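Peptidase M3B, oligoendopeptidase F (Enterococcus faecium, PDB 2QR4) probably hydrolyses peptide bonds in oligopeptides as a metallopeptidase of family M3. Local coordinates at residues V256-E268 and L471-D483. Numbering follows the deposited sequence.
Sequences VNKHLPLLHRYME and LNAKYYGPAVEED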
# COMPACT_ATOMS: atom_id res chain seq x y z
N VAL A 256 11.62 4.39 31.55
CA VAL A 256 12.72 4.70 30.65
C VAL A 256 12.89 6.21 30.49
O VAL A 256 14.00 6.72 30.57
CB VAL A 256 12.58 3.99 29.29
CG1 VAL A 256 13.60 4.54 28.31
CG2 VAL A 256 12.77 2.47 29.45
N ASN A 257 11.80 6.92 30.28
CA ASN A 257 11.86 8.39 30.21
C ASN A 257 12.43 9.05 31.46
O ASN A 257 13.19 10.01 31.37
CB ASN A 257 10.50 8.99 29.86
CG ASN A 257 10.30 9.10 28.37
OD1 ASN A 257 10.64 10.11 27.75
ND2 ASN A 257 9.81 8.03 27.76
N LYS A 258 12.08 8.51 32.62
CA LYS A 258 12.55 9.06 33.87
C LYS A 258 14.05 8.77 34.07
O LYS A 258 14.71 9.47 34.83
CB LYS A 258 11.69 8.52 35.03
CG LYS A 258 12.21 8.79 36.43
CD LYS A 258 11.30 8.12 37.48
CE LYS A 258 12.05 7.74 38.77
NZ LYS A 258 12.23 8.90 39.69
N HIS A 259 14.58 7.78 33.35
CA HIS A 259 16.00 7.41 33.49
C HIS A 259 16.88 7.71 32.27
O HIS A 259 17.98 7.15 32.14
CB HIS A 259 16.15 5.93 33.89
CG HIS A 259 15.59 5.62 35.24
ND1 HIS A 259 16.35 5.71 36.39
CD2 HIS A 259 14.35 5.26 35.63
CE1 HIS A 259 15.59 5.41 37.43
NE2 HIS A 259 14.38 5.13 37.00
N LEU A 260 16.43 8.59 31.39
CA LEU A 260 17.24 9.00 30.24
C LEU A 260 18.58 9.61 30.65
O LEU A 260 19.58 9.45 29.96
CB LEU A 260 16.46 9.98 29.34
CG LEU A 260 15.26 9.36 28.63
CD1 LEU A 260 14.53 10.40 27.85
CD2 LEU A 260 15.67 8.19 27.73
N PRO A 261 18.61 10.32 31.79
CA PRO A 261 19.94 10.82 32.17
C PRO A 261 21.02 9.73 32.26
O PRO A 261 22.20 10.02 32.04
CB PRO A 261 19.70 11.47 33.55
CG PRO A 261 18.23 11.87 33.53
CD PRO A 261 17.56 10.72 32.73
N LEU A 262 20.66 8.49 32.59
CA LEU A 262 21.65 7.39 32.57
C LEU A 262 22.25 7.15 31.17
O LEU A 262 23.47 7.01 31.05
CB LEU A 262 21.06 6.11 33.11
CG LEU A 262 20.72 6.14 34.59
CD1 LEU A 262 20.04 4.83 34.98
CD2 LEU A 262 21.97 6.39 35.40
N LEU A 263 21.41 7.10 30.13
CA LEU A 263 21.87 7.03 28.74
C LEU A 263 22.73 8.25 28.41
O LEU A 263 23.80 8.11 27.80
CB LEU A 263 20.69 7.01 27.76
CG LEU A 263 20.72 6.19 26.46
CD1 LEU A 263 19.88 6.83 25.36
CD2 LEU A 263 22.10 5.91 25.94
N HIS A 264 22.25 9.43 28.79
CA HIS A 264 22.98 10.66 28.54
C HIS A 264 24.40 10.53 29.05
O HIS A 264 25.36 10.81 28.33
CB HIS A 264 22.29 11.87 29.19
CG HIS A 264 20.95 12.19 28.61
ND1 HIS A 264 20.12 13.15 29.13
CD2 HIS A 264 20.28 11.65 27.56
CE1 HIS A 264 19.00 13.20 28.43
NE2 HIS A 264 19.08 12.30 27.46
N ARG A 265 24.51 10.06 30.29
CA ARG A 265 25.80 9.82 30.93
C ARG A 265 26.66 8.80 30.17
O ARG A 265 27.86 8.99 30.03
CB ARG A 265 25.60 9.31 32.35
CG ARG A 265 25.81 10.32 33.42
CD ARG A 265 26.79 9.75 34.44
NE ARG A 265 26.13 9.00 35.49
CZ ARG A 265 26.78 8.25 36.37
NH1 ARG A 265 28.10 8.15 36.29
NH2 ARG A 265 26.13 7.59 37.30
N TYR A 266 26.04 7.71 29.72
CA TYR A 266 26.76 6.67 28.99
C TYR A 266 27.31 7.24 27.68
O TYR A 266 28.41 6.90 27.24
CB TYR A 266 25.85 5.47 28.73
CG TYR A 266 26.53 4.29 28.07
CD1 TYR A 266 27.82 3.94 28.42
CD2 TYR A 266 25.87 3.52 27.13
CE1 TYR A 266 28.44 2.86 27.84
CE2 TYR A 266 26.49 2.44 26.54
CZ TYR A 266 27.78 2.11 26.91
OH TYR A 266 28.42 1.02 26.35
N MSE A 267 26.55 8.15 27.08
CA MSE A 267 26.99 8.83 25.85
C MSE A 267 28.17 9.78 26.11
O MSE A 267 29.12 9.82 25.32
CB MSE A 267 25.81 9.53 25.18
CG MSE A 267 24.73 8.56 24.70
SE MSE A 267 25.32 7.24 23.33
CE MSE A 267 25.91 5.77 24.48
N GLU A 268 28.15 10.52 27.22
CA GLU A 268 29.32 11.31 27.61
C GLU A 268 30.56 10.41 27.71
O GLU A 268 31.65 10.79 27.26
CB GLU A 268 29.12 12.04 28.95
CG GLU A 268 27.91 12.99 28.97
CD GLU A 268 28.15 14.35 28.25
OE1 GLU A 268 29.26 14.62 27.73
OE2 GLU A 268 27.18 15.14 28.21
N LEU A 471 12.51 13.14 19.39
CA LEU A 471 12.50 12.00 20.30
C LEU A 471 13.92 11.47 20.43
O LEU A 471 14.37 11.11 21.53
CB LEU A 471 11.55 10.91 19.77
CG LEU A 471 11.32 9.65 20.61
CD1 LEU A 471 10.55 9.97 21.87
CD2 LEU A 471 10.56 8.61 19.79
N ASN A 472 14.64 11.44 19.32
CA ASN A 472 16.01 10.97 19.34
C ASN A 472 16.89 11.82 20.25
O ASN A 472 17.70 11.29 21.02
CB ASN A 472 16.59 10.93 17.92
CG ASN A 472 17.77 9.97 17.80
OD1 ASN A 472 17.60 8.76 17.80
ND2 ASN A 472 18.96 10.52 17.71
N ALA A 473 16.72 13.14 20.18
CA ALA A 473 17.52 14.09 20.95
C ALA A 473 17.19 13.97 22.42
O ALA A 473 18.07 14.09 23.27
CB ALA A 473 17.29 15.53 20.45
N LYS A 474 15.90 13.75 22.72
CA LYS A 474 15.45 13.53 24.10
C LYS A 474 16.13 12.30 24.68
O LYS A 474 16.58 12.30 25.82
CB LYS A 474 13.92 13.33 24.12
CG LYS A 474 13.32 13.17 25.53
CD LYS A 474 11.77 13.03 25.54
CE LYS A 474 11.36 11.57 25.28
NZ LYS A 474 9.90 11.28 25.53
N TYR A 475 16.19 11.23 23.89
CA TYR A 475 16.82 10.00 24.33
C TYR A 475 18.34 10.13 24.46
O TYR A 475 18.91 9.80 25.49
CB TYR A 475 16.45 8.85 23.41
CG TYR A 475 15.21 8.13 23.87
CD1 TYR A 475 13.98 8.75 23.78
CD2 TYR A 475 15.27 6.84 24.40
CE1 TYR A 475 12.83 8.11 24.21
CE2 TYR A 475 14.13 6.19 24.82
CZ TYR A 475 12.91 6.84 24.73
OH TYR A 475 11.75 6.24 25.15
N TYR A 476 19.01 10.65 23.46
CA TYR A 476 20.45 10.64 23.52
C TYR A 476 21.08 11.78 24.30
O TYR A 476 22.20 11.63 24.79
CB TYR A 476 21.04 10.53 22.12
CG TYR A 476 20.87 9.12 21.59
CD1 TYR A 476 21.76 8.10 21.96
CD2 TYR A 476 19.81 8.79 20.77
CE1 TYR A 476 21.59 6.81 21.48
CE2 TYR A 476 19.63 7.50 20.30
CZ TYR A 476 20.53 6.53 20.64
OH TYR A 476 20.34 5.26 20.16
N GLY A 477 20.37 12.89 24.44
CA GLY A 477 20.88 14.01 25.22
C GLY A 477 21.92 14.85 24.51
O GLY A 477 22.23 14.59 23.35
N PRO A 478 22.47 15.85 25.20
CA PRO A 478 23.34 16.85 24.59
C PRO A 478 24.74 16.35 24.21
O PRO A 478 25.49 17.07 23.54
CB PRO A 478 23.46 17.93 25.67
CG PRO A 478 23.27 17.19 26.96
CD PRO A 478 22.28 16.08 26.65
N ALA A 479 25.11 15.15 24.65
CA ALA A 479 26.44 14.61 24.31
C ALA A 479 26.51 14.13 22.86
O ALA A 479 27.59 14.05 22.28
CB ALA A 479 26.80 13.50 25.25
N VAL A 480 25.35 13.83 22.29
CA VAL A 480 25.25 13.36 20.91
C VAL A 480 24.76 14.49 20.01
O VAL A 480 23.71 15.07 20.27
CB VAL A 480 24.30 12.14 20.82
CG1 VAL A 480 24.10 11.69 19.37
CG2 VAL A 480 24.85 10.99 21.66
N GLU A 481 25.51 14.81 18.96
CA GLU A 481 25.09 15.86 18.02
C GLU A 481 23.80 15.48 17.32
O GLU A 481 23.58 14.31 17.01
CB GLU A 481 26.18 16.13 16.98
CG GLU A 481 27.42 16.79 17.54
CD GLU A 481 27.09 18.00 18.39
OE1 GLU A 481 27.41 17.97 19.60
OE2 GLU A 481 26.52 18.97 17.85
N GLU A 482 22.93 16.47 17.09
CA GLU A 482 21.70 16.25 16.32
C GLU A 482 22.03 16.16 14.83
O GLU A 482 22.03 17.17 14.14
CB GLU A 482 20.67 17.36 16.59
CG GLU A 482 20.05 17.30 17.99
CD GLU A 482 19.14 18.49 18.31
OE1 GLU A 482 18.95 18.78 19.51
OE2 GLU A 482 18.62 19.12 17.37
N ASP A 483 22.33 14.96 14.36
CA ASP A 483 22.57 14.73 12.94
C ASP A 483 21.25 14.88 12.18
O ASP A 483 20.25 14.27 12.55
CB ASP A 483 23.11 13.31 12.72
CG ASP A 483 24.50 13.11 13.32
OD1 ASP A 483 25.44 13.83 12.91
OD2 ASP A 483 24.66 12.20 14.17
O HOH W 1 23.99 13.00 26.27
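His264 reaches from helix 260-274 to the C-terminal end of helix 461-476, where its NE2 donates to Lys474 O at 3.0 Å. The acceptor lies in the ring plane, and the N-H...O angle is 158°. CG of His264 lies anti to the carbonyl carbon (chi1 -66°), directing the ring toward the helix end. Leu260 O stands over one face; Gly477 CA packs on the opposite face as a CH-pi contact, 3.5 Å from the ring centroid. Gly477, with positive phi, is where the chain leaves the helix.

On one flank of the histidine, Leu260 lays CD2 over the face of Tyr475, 3.9 Å from the centroid. Lys474 bends at chi3 (84°) to carry NZ to Asn257 OD1, a hydrogen bond of 2.6 Å; NZ also forms a salt bridge with Glu444 of helix 418-454, the residue that binds Tyr475 OH and Asn257 ND2. On the other flank the selenium of selenomethionine Met267 makes a Met-aromatic contact at the edge of Tyr476, SE 3.9 Å from CD1, and Ala479 CB rests against the Glu268 carboxylate. A water donates to Tyr476 O at 2.7 Å, accepts from Ala479 N and bonds weakly to His264 O.

The imidazole N-H is well aimed from its ring but tilted from the Lys474 carbonyl plane, consistent with a histidine that helps hold the last helical turn, while water bridges mainly within 471-483.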